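Local coordinates for protein CRISPR system Cmr subunit Cmr6 (Pyrococcus furiosus, PDB 4W8V) that binds RNA and, together with Cmr1, caps the elongated type III-B Cmr complex that carries the crRNA in CRISPR defence against invading nucleic acids, at residues Asp163-His168 with Ile192-Val197; Arg24-Leu29 with Leu237-Leu242; Tyr45-Ile50 with Val201-Ala206; Gly57-Leu62 with Ser220-Ala225. All blocks are in the same frame, centred on the assembly; numbering follows the deposited sequence.

Following the chain from the N terminus, residues 24-29, 45-50 and 57-62 each wait for a partner that comes much later. Contact 1 closes first, pairing 163-168 with 192-197 across a short, irregular excursion, and is nested inside the loops of the other three. Contact 3 then ties 45-50 to strand 202-209, and contact 4 ties helix 52-68 to helix 212-228; these loops interlock, 57-62 opening inside the loop of contact 3 and 220-225 closing outside it. Contact 2, joining 24-29 to 237-242, encloses the other three. Contacts 1 and 2 share the three-stranded sheet, whose strand 25-28 lies beside 192-197. Leu25 packs on Ile50 (contacts 2 and 3) and Val205 on Val222 (contacts 3 and 4).

Contact 1 (Asp163-His168 with Ile192-Val197); sequences DIMNPH and IFFLTV
Asp163 N donates to Phe194 O at 2.8 Å, nearly straight at 170° and in the carbonyl plane. Phe194 N answers to Asp163 O, also at 2.8 Å, so the two residues form an antiparallel hydrogen-bonded pair with both N-H...O bonds made. The pattern recurs two residues on, where Met165 N reaches Ile192 O at 3.0 Å and Met165 O receives Ile192 N. Between them Ile164 and Phe193 form a non-hydrogen-bonded pair, with Ile164 CA directing a C-H at Ile192 O from 3.4 Å. The side chains divide between two faces. On one, Met165 crosses Phe194 at about a right angle: its chain bends at the last torsion (chi3 -65°), which sets CE over the centre of the ring, 3.6 Å from the centroid. SD stays farther above the same ring, a Met-aromatic contact in which the methyl does the touching. Pro167 and Ile192 also meet, through Pro167 CD and Ile192 CD1 at 3.6 Å. On the other face Ile164 lies alongside Phe193, pointing the same way, with Ile164 CG1 4.1 Å from Phe193 CD1. Val26 of strand 25-28 packs against both Met165 and Phe194. Strand 161-165 thus pairs antiparallel, as an outer strand, with the middle strand 192-197 of a small three-stranded sheet near the surface of this chain, the C-terminal, RAMP-superfamily part of Cmr6.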
loop_
_atom_site.group_PDB
_atom_site.type_symbol
_atom_site.label_atom_id
_atom_site.label_comp_id
_atom_site.label_asym_id
_atom_site.label_seq_id
_atom_site.Cartn_x
_atom_site.Cartn_y
_atom_site.Cartn_z
ATOM N N ASP A 163 21.120 -3.158 -7.101
ATOM C CA ASP A 163 21.866 -2.668 -5.946
ATOM C C ASP A 163 21.642 -3.538 -4.717
ATOM O O ASP A 163 20.676 -4.285 -4.629
ATOM C CB ASP A 163 21.489 -1.222 -5.628
ATOM C CG ASP A 163 22.086 -0.242 -6.611
ATOM O OD1 ASP A 163 23.235 0.202 -6.375
ATOM O OD2 ASP A 163 21.413 0.079 -7.616
ATOM N N ILE A 164 22.538 -3.431 -3.752
ATOM C CA ILE A 164 22.380 -4.205 -2.539
ATOM C C ILE A 164 22.117 -3.290 -1.354
ATOM O O ILE A 164 22.817 -2.316 -1.140
ATOM C CB ILE A 164 23.601 -5.093 -2.332
ATOM C CG1 ILE A 164 23.588 -6.172 -3.424
ATOM C CG2 ILE A 164 23.574 -5.748 -0.966
ATOM C CD1 ILE A 164 24.921 -6.739 -3.722
ATOM N N MET A 165 21.035 -3.572 -0.640
ATOM C CA MET A 165 20.693 -2.827 0.566
ATOM C C MET A 165 20.318 -3.798 1.668
ATOM O O MET A 165 20.047 -4.980 1.408
ATOM C CB MET A 165 19.550 -1.843 0.318
ATOM C CG MET A 165 19.893 -0.708 -0.660
ATOM S SD MET A 165 18.635 0.566 -0.817
ATOM C CE MET A 165 17.269 -0.341 -1.541
ATOM N N ASN A 166 20.328 -3.290 2.900
ATOM C CA ASN A 166 19.942 -4.054 4.081
ATOM C C ASN A 166 18.676 -3.479 4.712
ATOM O O ASN A 166 18.390 -2.306 4.559
ATOM C CB ASN A 166 21.078 -4.074 5.108
ATOM C CG ASN A 166 22.292 -4.852 4.628
ATOM O OD1 ASN A 166 22.746 -4.685 3.501
ATOM N ND2 ASN A 166 22.827 -5.704 5.494
ATOM N N PRO A 167 17.903 -4.311 5.410
ATOM C CA PRO A 167 16.696 -3.835 6.082
ATOM C C PRO A 167 16.958 -3.278 7.481
ATOM O O PRO A 167 17.731 -3.832 8.241
ATOM C CB PRO A 167 15.849 -5.095 6.187
ATOM C CG PRO A 167 16.863 -6.170 6.357
ATOM C CD PRO A 167 18.023 -5.776 5.487
ATOM N N HIS A 168 16.293 -2.181 7.796
ATOM C CA HIS A 168 16.168 -1.723 9.155
ATOM C C HIS A 168 14.693 -1.586 9.510
ATOM O O HIS A 168 13.945 -0.926 8.786
ATOM C CB HIS A 168 16.881 -0.396 9.361
ATOM C CG HIS A 168 16.397 0.328 10.573
ATOM N ND1 HIS A 168 16.635 -0.132 11.849
ATOM C CD2 HIS A 168 15.610 1.422 10.699
ATOM C CE1 HIS A 168 16.045 0.677 12.713
ATOM N NE2 HIS A 168 15.413 1.620 12.041
ATOM N N ILE A 192 20.479 -7.662 0.620
ATOM C CA ILE A 192 19.305 -7.985 -0.181
ATOM C C ILE A 192 19.445 -7.341 -1.554
ATOM O O ILE A 192 19.803 -6.165 -1.643
ATOM C CB ILE A 192 17.999 -7.486 0.514
ATOM C CG1 ILE A 192 17.793 -8.177 1.862
ATOM C CG2 ILE A 192 16.806 -7.714 -0.341
ATOM C CD1 ILE A 192 16.650 -7.554 2.683
ATOM N N PHE A 193 19.194 -8.121 -2.616
ATOM C CA PHE A 193 19.178 -7.587 -3.973
ATOM C C PHE A 193 17.971 -6.718 -4.222
ATOM O O PHE A 193 16.859 -7.081 -3.887
ATOM C CB PHE A 193 19.187 -8.702 -5.016
ATOM C CG PHE A 193 20.477 -9.458 -5.097
ATOM C CD1 PHE A 193 21.585 -8.895 -5.700
ATOM C CD2 PHE A 193 20.565 -10.745 -4.606
ATOM C CE1 PHE A 193 22.764 -9.604 -5.800
ATOM C CE2 PHE A 193 21.732 -11.452 -4.698
ATOM C CZ PHE A 193 22.835 -10.886 -5.300
ATOM N N PHE A 194 18.209 -5.559 -4.821
ATOM C CA PHE A 194 17.145 -4.648 -5.228
ATOM C C PHE A 194 17.295 -4.291 -6.700
ATOM O O PHE A 194 18.378 -3.896 -7.132
ATOM C CB PHE A 194 17.162 -3.364 -4.393
ATOM C CG PHE A 194 16.482 -3.499 -3.060
ATOM C CD1 PHE A 194 15.153 -3.148 -2.908
ATOM C CD2 PHE A 194 17.173 -3.995 -1.962
ATOM C CE1 PHE A 194 14.527 -3.276 -1.682
ATOM C CE2 PHE A 194 16.552 -4.126 -0.721
ATOM C CZ PHE A 194 15.226 -3.761 -0.583
ATOM N N LEU A 195 16.210 -4.451 -7.460
ATOM C CA LEU A 195 16.140 -3.972 -8.825
ATOM C C LEU A 195 15.433 -2.632 -8.879
ATOM O O LEU A 195 14.354 -2.472 -8.299
ATOM C CB LEU A 195 15.405 -4.984 -9.714
ATOM C CG LEU A 195 16.156 -6.286 -9.971
ATOM C CD1 LEU A 195 15.273 -7.259 -10.766
ATOM C CD2 LEU A 195 17.481 -6.010 -10.678
ATOM N N THR A 196 16.041 -1.664 -9.552
ATOM C CA THR A 196 15.361 -0.391 -9.787
ATOM C C THR A 196 14.743 -0.401 -11.166
ATOM O O THR A 196 15.419 -0.664 -12.153
ATOM C CB THR A 196 16.303 0.817 -9.651
ATOM O OG1 THR A 196 16.800 0.866 -8.311
ATOM C CG2 THR A 196 15.554 2.104 -9.948
ATOM N N VAL A 197 13.441 -0.140 -11.201
ATOM C CA VAL A 197 12.627 -0.206 -12.408
ATOM C C VAL A 197 12.424 1.204 -12.935
ATOM O O VAL A 197 12.093 2.099 -12.167
ATOM C CB VAL A 197 11.265 -0.871 -12.125
ATOM C CG1 VAL A 197 10.315 -0.752 -13.341
ATOM C CG2 VAL A 197 11.465 -2.320 -11.716
#

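Contact 2 (Arg24-Leu29 with Leu237-Leu242); sequences RLVVGL and LGYGRL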
loop_
_atom_site.group_PDB
_atom_site.type_symbol
_atom_site.label_atom_id
_atom_site.label_comp_id
_atom_site.label_asym_id
_atom_site.label_seq_id
_atom_site.Cartn_x
_atom_site.Cartn_y
_atom_site.Cartn_z
ATOM N N ARG A 24 10.940 6.139 -10.457
ATOM C CA ARG A 24 11.547 4.818 -10.473
ATOM C C ARG A 24 11.067 3.964 -9.314
ATOM O O ARG A 24 10.797 4.448 -8.202
ATOM C CB ARG A 24 13.060 4.918 -10.445
ATOM C CG ARG A 24 13.653 5.430 -11.705
ATOM C CD ARG A 24 15.094 5.808 -11.502
ATOM N NE ARG A 24 15.503 6.707 -12.568
ATOM C CZ ARG A 24 16.216 6.330 -13.617
ATOM N NH1 ARG A 24 16.626 5.073 -13.719
ATOM N NH2 ARG A 24 16.531 7.212 -14.551
ATOM N N LEU A 25 10.963 2.673 -9.587
ATOM C CA LEU A 25 10.459 1.743 -8.599
ATOM C C LEU A 25 11.571 0.796 -8.154
ATOM O O LEU A 25 12.259 0.181 -8.978
ATOM C CB LEU A 25 9.272 0.978 -9.177
ATOM C CG LEU A 25 8.594 -0.104 -8.353
ATOM C CD1 LEU A 25 7.906 0.460 -7.077
ATOM C CD2 LEU A 25 7.599 -0.788 -9.281
ATOM N N VAL A 26 11.750 0.719 -6.841
ATOM C CA VAL A 26 12.817 -0.057 -6.224
ATOM C C VAL A 26 12.216 -1.252 -5.489
ATOM O O VAL A 26 11.486 -1.104 -4.518
ATOM C CB VAL A 26 13.634 0.813 -5.256
ATOM C CG1 VAL A 26 14.836 0.049 -4.719
ATOM C CG2 VAL A 26 14.077 2.099 -5.958
ATOM N N VAL A 27 12.511 -2.440 -5.990
ATOM C CA VAL A 27 11.864 -3.679 -5.555
ATOM C C VAL A 27 12.896 -4.675 -5.047
ATOM O O VAL A 27 13.887 -4.919 -5.713
ATOM C CB VAL A 27 11.072 -4.333 -6.734
ATOM C CG1 VAL A 27 10.313 -5.538 -6.245
ATOM C CG2 VAL A 27 10.134 -3.320 -7.366
ATOM N N GLY A 28 12.673 -5.247 -3.865
ATOM C CA GLY A 28 13.539 -6.290 -3.342
ATOM C C GLY A 28 13.218 -7.646 -3.943
ATOM O O GLY A 28 12.048 -8.041 -4.031
ATOM N N LEU A 29 14.248 -8.361 -4.374
ATOM C CA LEU A 29 14.056 -9.723 -4.843
ATOM C C LEU A 29 14.107 -10.716 -3.691
ATOM O O LEU A 29 15.121 -10.840 -3.004
ATOM C CB LEU A 29 15.107 -10.079 -5.883
ATOM C CG LEU A 29 15.084 -9.176 -7.096
ATOM C CD1 LEU A 29 16.426 -9.255 -7.751
ATOM C CD2 LEU A 29 13.971 -9.615 -8.052
ATOM N N LEU A 237 12.029 9.003 -0.330
ATOM C CA LEU A 237 12.758 9.829 -1.289
ATOM C C LEU A 237 11.969 10.059 -2.600
ATOM O O LEU A 237 12.434 10.755 -3.497
ATOM C CB LEU A 237 14.116 9.199 -1.614
ATOM C CG LEU A 237 15.064 8.800 -0.479
ATOM C CD1 LEU A 237 16.263 8.085 -1.055
ATOM C CD2 LEU A 237 15.521 10.015 0.368
ATOM N N GLY A 238 10.778 9.481 -2.706
ATOM C CA GLY A 238 9.899 9.765 -3.831
ATOM C C GLY A 238 9.795 8.613 -4.817
ATOM O O GLY A 238 9.076 8.688 -5.810
ATOM N N TYR A 239 10.526 7.540 -4.535
ATOM C CA TYR A 239 10.513 6.360 -5.378
ATOM C C TYR A 239 9.181 5.635 -5.267
ATOM O O TYR A 239 8.469 5.794 -4.281
ATOM C CB TYR A 239 11.661 5.428 -5.001
ATOM C CG TYR A 239 13.017 5.952 -5.421
ATOM C CD1 TYR A 239 13.406 5.910 -6.755
ATOM C CD2 TYR A 239 13.905 6.492 -4.488
ATOM C CE1 TYR A 239 14.638 6.386 -7.156
ATOM C CE2 TYR A 239 15.148 6.977 -4.879
ATOM C CZ TYR A 239 15.506 6.918 -6.215
ATOM O OH TYR A 239 16.725 7.400 -6.619
ATOM N N GLY A 240 8.833 4.870 -6.297
ATOM C CA GLY A 240 7.713 3.952 -6.221
ATOM C C GLY A 240 6.303 4.497 -6.370
ATOM O O GLY A 240 5.356 3.827 -5.972
ATOM N N ARG A 241 6.144 5.686 -6.942
ATOM C CA ARG A 241 4.812 6.212 -7.185
ATOM C C ARG A 241 4.238 5.662 -8.510
ATOM O O ARG A 241 4.912 5.687 -9.532
ATOM C CB ARG A 241 4.827 7.744 -7.249
ATOM C CG ARG A 241 5.288 8.455 -6.004
ATOM C CD ARG A 241 4.697 7.851 -4.744
ATOM N NE ARG A 241 4.867 8.724 -3.583
ATOM C CZ ARG A 241 5.924 8.712 -2.783
ATOM N NH1 ARG A 241 5.977 9.538 -1.756
ATOM N NH2 ARG A 241 6.928 7.877 -3.006
ATOM N N LEU A 242 2.995 5.187 -8.494
ATOM C CA LEU A 242 2.342 4.718 -9.730
ATOM C C LEU A 242 1.036 5.476 -9.994
ATOM O O LEU A 242 0.288 5.761 -9.052
ATOM C CB LEU A 242 2.063 3.207 -9.676
ATOM C CG LEU A 242 3.262 2.274 -9.862
ATOM C CD1 LEU A 242 3.844 1.843 -8.535
ATOM C CD2 LEU A 242 2.887 1.041 -10.716
#
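Gly240 N donates to Arg24 O at 2.8 Å, tilted 30° from the carbonyl plane, in a loop where Gly240 has a positive phi of 79°. The Tyr239 ring comes to the same carbonyl edge-on, its CD1 3.3 Å from Arg24 O, which lies close to the ring plane, so one oxygen meets both an amide and an aromatic edge. Arg24 CB touches the ring as well, 3.8 Å from Tyr239 CD1, while the rest of the side chain, extended from CG to NE, runs off from Tyr239. Val26 comes to the ring at a slant through CG2, 4.0 Å from Tyr239 CD1. Leu25 turns inward instead: with CG trans to its amide nitrogen (chi1 178°), its CD1 lies 3.6 Å from Gly240 CA, over a residue that has no side chain to interpose. Within the loop Arg241 NH2 makes a weak bond to Tyr239 O and another bond to Thr235 O. Ser23 OG holds Gly238 O, and Val231 bonds to the Gly240 backbone, so further backbone and side-chain bonds secure the loop. Residues 237-242 end the connection from helix 212-228 to strand 242-244, and their Gly-Tyr-Gly sequence is consistent with the end of the glycine-rich loop known from RAMP proteins.

Contact 3 (Tyr45-Ile50 with Val201-Ala206); sequences YGVPYI and VPFLVA
CG of Phe203 (chi1 -75°) and CG1 of Ile50 (chi1 -62°) each lie beside their own backbone N, and an Ile50 chi2 of 138°, well off a staggered value, then carries Ile50 CD1 over the Phe203 ring. The two side chains cross at about a right angle. Ile50 CD1 sits 4.0 Å from the Phe203 centroid, displaced toward the rim, in a CH-pi contact that puts it 3.7 Å from both Phe203 CD2 and CE2. The ring edge is met by backbone: Pro48 O lies in its plane, 3.5 Å from Phe203 CE2. Phe203 projects from strand 202-209, which lies between strands 13-21 and 143-149 in a four-stranded antiparallel sheet whose strand order, 2-3-1-4, is that of the ferredoxin-like fold found in RAMP proteins. Here the connection leading into helix 52-68 runs across the side of that sheet on which Phe203 lies. Val47 touches the ring as well, its CG1 being 3.9 Å from Phe203 CZ and 4.1 Å from Val201 CG1; the two valines run antiparallel alongside each other. Leu25, from strand 25-28, packs against both Phe203 and Ile50.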
loop_
_atom_site.group_PDB
_atom_site.type_symbol
_atom_site.label_atom_id
_atom_site.label_comp_id
_atom_site.label_asym_id
_atom_site.label_seq_id
_atom_site.Cartn_x
_atom_site.Cartn_y
_atom_site.Cartn_z
ATOM N N TYR A 45 11.027 -9.003 -19.136
ATOM C CA TYR A 45 12.345 -8.384 -19.290
ATOM C C TYR A 45 13.052 -8.153 -17.955
ATOM O O TYR A 45 13.828 -7.215 -17.809
ATOM C CB TYR A 45 12.254 -7.051 -20.058
ATOM C CG TYR A 45 11.423 -7.099 -21.328
ATOM C CD1 TYR A 45 12.014 -7.325 -22.565
ATOM C CD2 TYR A 45 10.052 -6.898 -21.284
ATOM C CE1 TYR A 45 11.251 -7.356 -23.730
ATOM C CE2 TYR A 45 9.278 -6.936 -22.436
ATOM C CZ TYR A 45 9.881 -7.163 -23.655
ATOM O OH TYR A 45 9.102 -7.202 -24.789
ATOM N N GLY A 46 12.785 -9.011 -16.982
ATOM C CA GLY A 46 13.454 -8.925 -15.690
ATOM C C GLY A 46 12.726 -8.085 -14.661
ATOM O O GLY A 46 13.142 -8.013 -13.498
ATOM N N VAL A 47 11.633 -7.459 -15.074
ATOM C CA VAL A 47 10.878 -6.578 -14.184
ATOM C C VAL A 47 10.069 -7.371 -13.147
ATOM O O VAL A 47 9.214 -8.179 -13.515
ATOM C CB VAL A 47 9.946 -5.675 -15.021
ATOM C CG1 VAL A 47 9.110 -4.747 -14.149
ATOM C CG2 VAL A 47 10.780 -4.869 -15.994
ATOM N N PRO A 48 10.337 -7.158 -11.844
ATOM C CA PRO A 48 9.585 -7.944 -10.864
ATOM C C PRO A 48 8.186 -7.387 -10.621
ATOM O O PRO A 48 7.850 -6.311 -11.094
ATOM C CB PRO A 48 10.454 -7.839 -9.612
ATOM C CG PRO A 48 11.118 -6.516 -9.757
ATOM C CD PRO A 48 11.415 -6.379 -11.198
ATOM N N TYR A 49 7.342 -8.117 -9.915
ATOM C CA TYR A 49 6.029 -7.573 -9.597
ATOM C C TYR A 49 6.005 -6.933 -8.222
ATOM O O TYR A 49 6.977 -7.005 -7.466
ATOM C CB TYR A 49 4.948 -8.658 -9.671
ATOM C CG TYR A 49 5.092 -9.775 -8.651
ATOM C CD1 TYR A 49 4.358 -9.772 -7.470
ATOM C CD2 TYR A 49 5.935 -10.847 -8.893
ATOM C CE1 TYR A 49 4.467 -10.805 -6.553
ATOM C CE2 TYR A 49 6.051 -11.894 -7.981
ATOM C CZ TYR A 49 5.315 -11.871 -6.818
ATOM O OH TYR A 49 5.431 -12.928 -5.931
ATOM N N ILE A 50 4.878 -6.290 -7.926
ATOM C CA ILE A 50 4.611 -5.713 -6.614
ATOM C C ILE A 50 3.616 -6.593 -5.892
ATOM O O ILE A 50 2.469 -6.709 -6.329
ATOM C CB ILE A 50 4.032 -4.299 -6.733
ATOM C CG1 ILE A 50 5.028 -3.362 -7.430
ATOM C CG2 ILE A 50 3.622 -3.784 -5.369
ATOM C CD1 ILE A 50 4.380 -2.423 -8.448
ATOM N N VAL A 201 6.907 2.135 -16.820
ATOM C CA VAL A 201 6.732 0.703 -16.933
ATOM C C VAL A 201 5.301 0.396 -16.501
ATOM O O VAL A 201 4.845 0.871 -15.465
ATOM C CB VAL A 201 7.764 -0.048 -16.090
ATOM C CG1 VAL A 201 7.459 -1.535 -16.072
ATOM C CG2 VAL A 201 9.188 0.241 -16.626
ATOM N N PRO A 202 4.562 -0.342 -17.335
ATOM C CA PRO A 202 3.142 -0.571 -17.056
ATOM C C PRO A 202 2.873 -1.761 -16.136
ATOM O O PRO A 202 3.456 -2.828 -16.331
ATOM C CB PRO A 202 2.555 -0.825 -18.441
ATOM C CG PRO A 202 3.688 -1.314 -19.261
ATOM C CD PRO A 202 4.936 -0.714 -18.713
ATOM N N PHE A 203 1.996 -1.557 -15.151
ATOM C CA PHE A 203 1.567 -2.596 -14.232
ATOM C C PHE A 203 0.053 -2.707 -14.256
ATOM O O PHE A 203 -0.647 -1.707 -14.369
ATOM C CB PHE A 203 2.047 -2.312 -12.784
ATOM C CG PHE A 203 3.505 -2.573 -12.571
ATOM C CD1 PHE A 203 4.453 -1.688 -13.043
ATOM C CD2 PHE A 203 3.930 -3.709 -11.903
ATOM C CE1 PHE A 203 5.800 -1.938 -12.865
ATOM C CE2 PHE A 203 5.272 -3.968 -11.713
ATOM C CZ PHE A 203 6.208 -3.087 -12.189
ATOM N N LEU A 204 -0.450 -3.931 -14.137
ATOM C CA LEU A 204 -1.861 -4.142 -13.859
ATOM C C LEU A 204 -2.091 -4.214 -12.345
ATOM O O LEU A 204 -1.405 -4.936 -11.639
ATOM C CB LEU A 204 -2.352 -5.418 -14.527
ATOM C CG LEU A 204 -3.864 -5.596 -14.598
ATOM C CD1 LEU A 204 -4.434 -4.710 -15.694
ATOM C CD2 LEU A 204 -4.191 -7.037 -14.862
ATOM N N VAL A 205 -3.082 -3.476 -11.867
ATOM C CA VAL A 205 -3.381 -3.364 -10.451
ATOM C C VAL A 205 -4.846 -3.690 -10.222
ATOM O O VAL A 205 -5.715 -3.159 -10.918
ATOM C CB VAL A 205 -3.089 -1.946 -9.931
ATOM C CG1 VAL A 205 -3.540 -1.792 -8.484
ATOM C CG2 VAL A 205 -1.600 -1.598 -10.098
ATOM N N ALA A 206 -5.139 -4.557 -9.258
ATOM C CA ALA A 206 -6.507 -5.018 -9.083
ATOM C C ALA A 206 -6.850 -5.432 -7.666
ATOM O O ALA A 206 -5.997 -5.880 -6.911
ATOM C CB ALA A 206 -6.774 -6.191 -10.027
#

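Contact 4 (Gly57-Leu62 with Ser220-Ala225); sequences GVTRHL and SLVKLA
This is a buried helix-helix packing close to the centre of the chain, where helix 52-68 crosses helix 212-228 nearly perpendicularly: the segment axes approach to 8.9 Å and make an angle of 92°. The nearest CA atoms are those of Thr59 and Ala225, 5.5 Å apart, a close spacing consistent with the small alanine side chain. Ala225 CB enters among three residues of the facing helix: Thr59 OG1 is 3.8 Å away, Leu62 CD2 is 4.0 Å away, and both methyls of Val58 sit slightly farther off. Leu62 does the reverse. Its CG stands opposite the backbone N (chi1 172°), carrying the side chain outward so that CD2 reaches across to Leu224 CG at 3.7 Å and lies close to the backbone of Leu221 as well; Leu62 and Leu224 meet at about a right angle. Thr59 divides its two branches. The methyl CG2 rests on Leu221 CB at 3.6 Å, while OG1 lies 3.5 Å from Val222 CG2. That hydroxyl is hydrogen-bonded to Ile55 O one turn back in its own helix. Phe133 and Leu109 from neighbouring helices pack on Thr59 and Leu62, respectively. Helix 52-68 lies in the long connection between the first two strands of the ferredoxin-like sheet and helix 212-228 in that between the last two, with Val222 also touching Val205 of the sheet. The contact is made almost wholly of aliphatic carbons: its single side-chain polar group, the Thr59 hydroxyl, is satisfied within its own helix and can lie among carbons without needing a partner across the interface.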
loop_
_atom_site.group_PDB
_atom_site.type_symbol
_atom_site.label_atom_id
_atom_site.label_comp_id
_atom_site.label_asym_id
_atom_site.label_seq_id
_atom_site.Cartn_x
_atom_site.Cartn_y
_atom_site.Cartn_z
ATOM N N GLY A 57 -0.652 -3.293 2.537
ATOM C CA GLY A 57 0.041 -2.587 3.598
ATOM C C GLY A 57 0.053 -1.079 3.455
ATOM O O GLY A 57 -0.368 -0.356 4.363
ATOM N N VAL A 58 0.543 -0.594 2.321
ATOM C CA VAL A 58 0.545 0.841 2.070
ATOM C C VAL A 58 -0.881 1.438 2.104
ATOM O O VAL A 58 -1.069 2.561 2.561
ATOM C CB VAL A 58 1.231 1.170 0.729
ATOM C CG1 VAL A 58 0.420 0.620 -0.458
ATOM C CG2 VAL A 58 1.453 2.677 0.591
ATOM N N THR A 59 -1.885 0.682 1.653
ATOM C CA THR A 59 -3.272 1.157 1.674
ATOM C C THR A 59 -3.848 1.158 3.093
ATOM O O THR A 59 -4.559 2.078 3.455
ATOM C CB THR A 59 -4.185 0.306 0.750
ATOM O OG1 THR A 59 -3.676 0.334 -0.577
ATOM C CG2 THR A 59 -5.588 0.858 0.717
ATOM N N ARG A 60 -3.571 0.110 3.867
ATOM C CA ARG A 60 -3.781 0.103 5.316
ATOM C C ARG A 60 -3.198 1.361 5.972
ATOM O O ARG A 60 -3.859 2.061 6.729
ATOM C CB ARG A 60 -3.085 -1.094 5.983
ATOM C CG ARG A 60 -3.762 -2.438 6.010
ATOM C CD ARG A 60 -2.922 -3.310 6.960
ATOM N NE ARG A 60 -3.178 -4.744 6.866
ATOM C CZ ARG A 60 -4.058 -5.398 7.615
ATOM N NH1 ARG A 60 -4.791 -4.740 8.497
ATOM N NH2 ARG A 60 -4.221 -6.704 7.469
ATOM N N HIS A 61 -1.922 1.589 5.689
ATOM C CA HIS A 61 -1.150 2.666 6.280
ATOM C C HIS A 61 -1.799 4.004 6.037
ATOM O O HIS A 61 -1.913 4.829 6.947
ATOM C CB HIS A 61 0.269 2.666 5.712
ATOM C CG HIS A 61 1.160 3.721 6.285
ATOM N ND1 HIS A 61 1.137 5.031 5.852
ATOM C CD2 HIS A 61 2.134 3.657 7.228
ATOM C CE1 HIS A 61 2.038 5.732 6.522
ATOM N NE2 HIS A 61 2.656 4.924 7.356
ATOM N N LEU A 62 -2.224 4.210 4.800
ATOM C CA LEU A 62 -2.933 5.414 4.403
ATOM C C LEU A 62 -4.113 5.677 5.323
ATOM O O LEU A 62 -4.291 6.798 5.815
ATOM C CB LEU A 62 -3.411 5.294 2.954
ATOM C CG LEU A 62 -4.333 6.386 2.416
ATOM C CD1 LEU A 62 -3.696 7.751 2.509
ATOM C CD2 LEU A 62 -4.706 6.082 0.971
ATOM N N SER A 220 -10.134 2.535 -4.886
ATOM C CA SER A 220 -9.923 3.972 -4.859
ATOM C C SER A 220 -8.865 4.326 -3.820
ATOM O O SER A 220 -8.050 5.217 -4.021
ATOM C CB SER A 220 -11.238 4.691 -4.564
ATOM O OG SER A 220 -12.046 4.739 -5.721
ATOM N N LEU A 221 -8.873 3.597 -2.717
ATOM C CA LEU A 221 -7.847 3.765 -1.717
ATOM C C LEU A 221 -6.493 3.327 -2.276
ATOM O O LEU A 221 -5.485 3.976 -2.041
ATOM C CB LEU A 221 -8.210 2.986 -0.448
ATOM C CG LEU A 221 -9.343 3.601 0.378
ATOM C CD1 LEU A 221 -9.667 2.727 1.567
ATOM C CD2 LEU A 221 -8.975 5.020 0.825
ATOM N N VAL A 222 -6.477 2.249 -3.049
ATOM C CA VAL A 222 -5.228 1.727 -3.597
ATOM C C VAL A 222 -4.611 2.723 -4.579
ATOM O O VAL A 222 -3.396 2.976 -4.555
ATOM C CB VAL A 222 -5.474 0.369 -4.278
ATOM C CG1 VAL A 222 -4.346 0.006 -5.241
ATOM C CG2 VAL A 222 -5.674 -0.709 -3.227
ATOM N N LYS A 223 -5.468 3.293 -5.429
ATOM C CA LYS A 223 -5.105 4.385 -6.313
ATOM C C LYS A 223 -4.442 5.499 -5.534
ATOM O O LYS A 223 -3.352 5.963 -5.875
ATOM C CB LYS A 223 -6.347 4.954 -7.021
ATOM C CG LYS A 223 -6.547 4.532 -8.465
ATOM C CD LYS A 223 -7.825 5.145 -9.061
ATOM C CE LYS A 223 -7.613 6.598 -9.476
ATOM N NZ LYS A 223 -6.713 6.715 -10.659
ATOM N N LEU A 224 -5.160 5.962 -4.520
ATOM C CA LEU A 224 -4.711 7.050 -3.677
ATOM C C LEU A 224 -3.340 6.728 -3.089
ATOM O O LEU A 224 -2.422 7.544 -3.117
ATOM C CB LEU A 224 -5.745 7.297 -2.576
ATOM C CG LEU A 224 -5.627 8.485 -1.632
ATOM C CD1 LEU A 224 -5.343 9.769 -2.397
ATOM C CD2 LEU A 224 -6.925 8.586 -0.855
ATOM N N ALA A 225 -3.189 5.511 -2.593
ATOM C CA ALA A 225 -1.957 5.117 -1.913
ATOM C C ALA A 225 -0.761 4.974 -2.873
ATOM O O ALA A 225 0.371 5.299 -2.515
ATOM C CB ALA A 225 -2.200 3.812 -1.135
#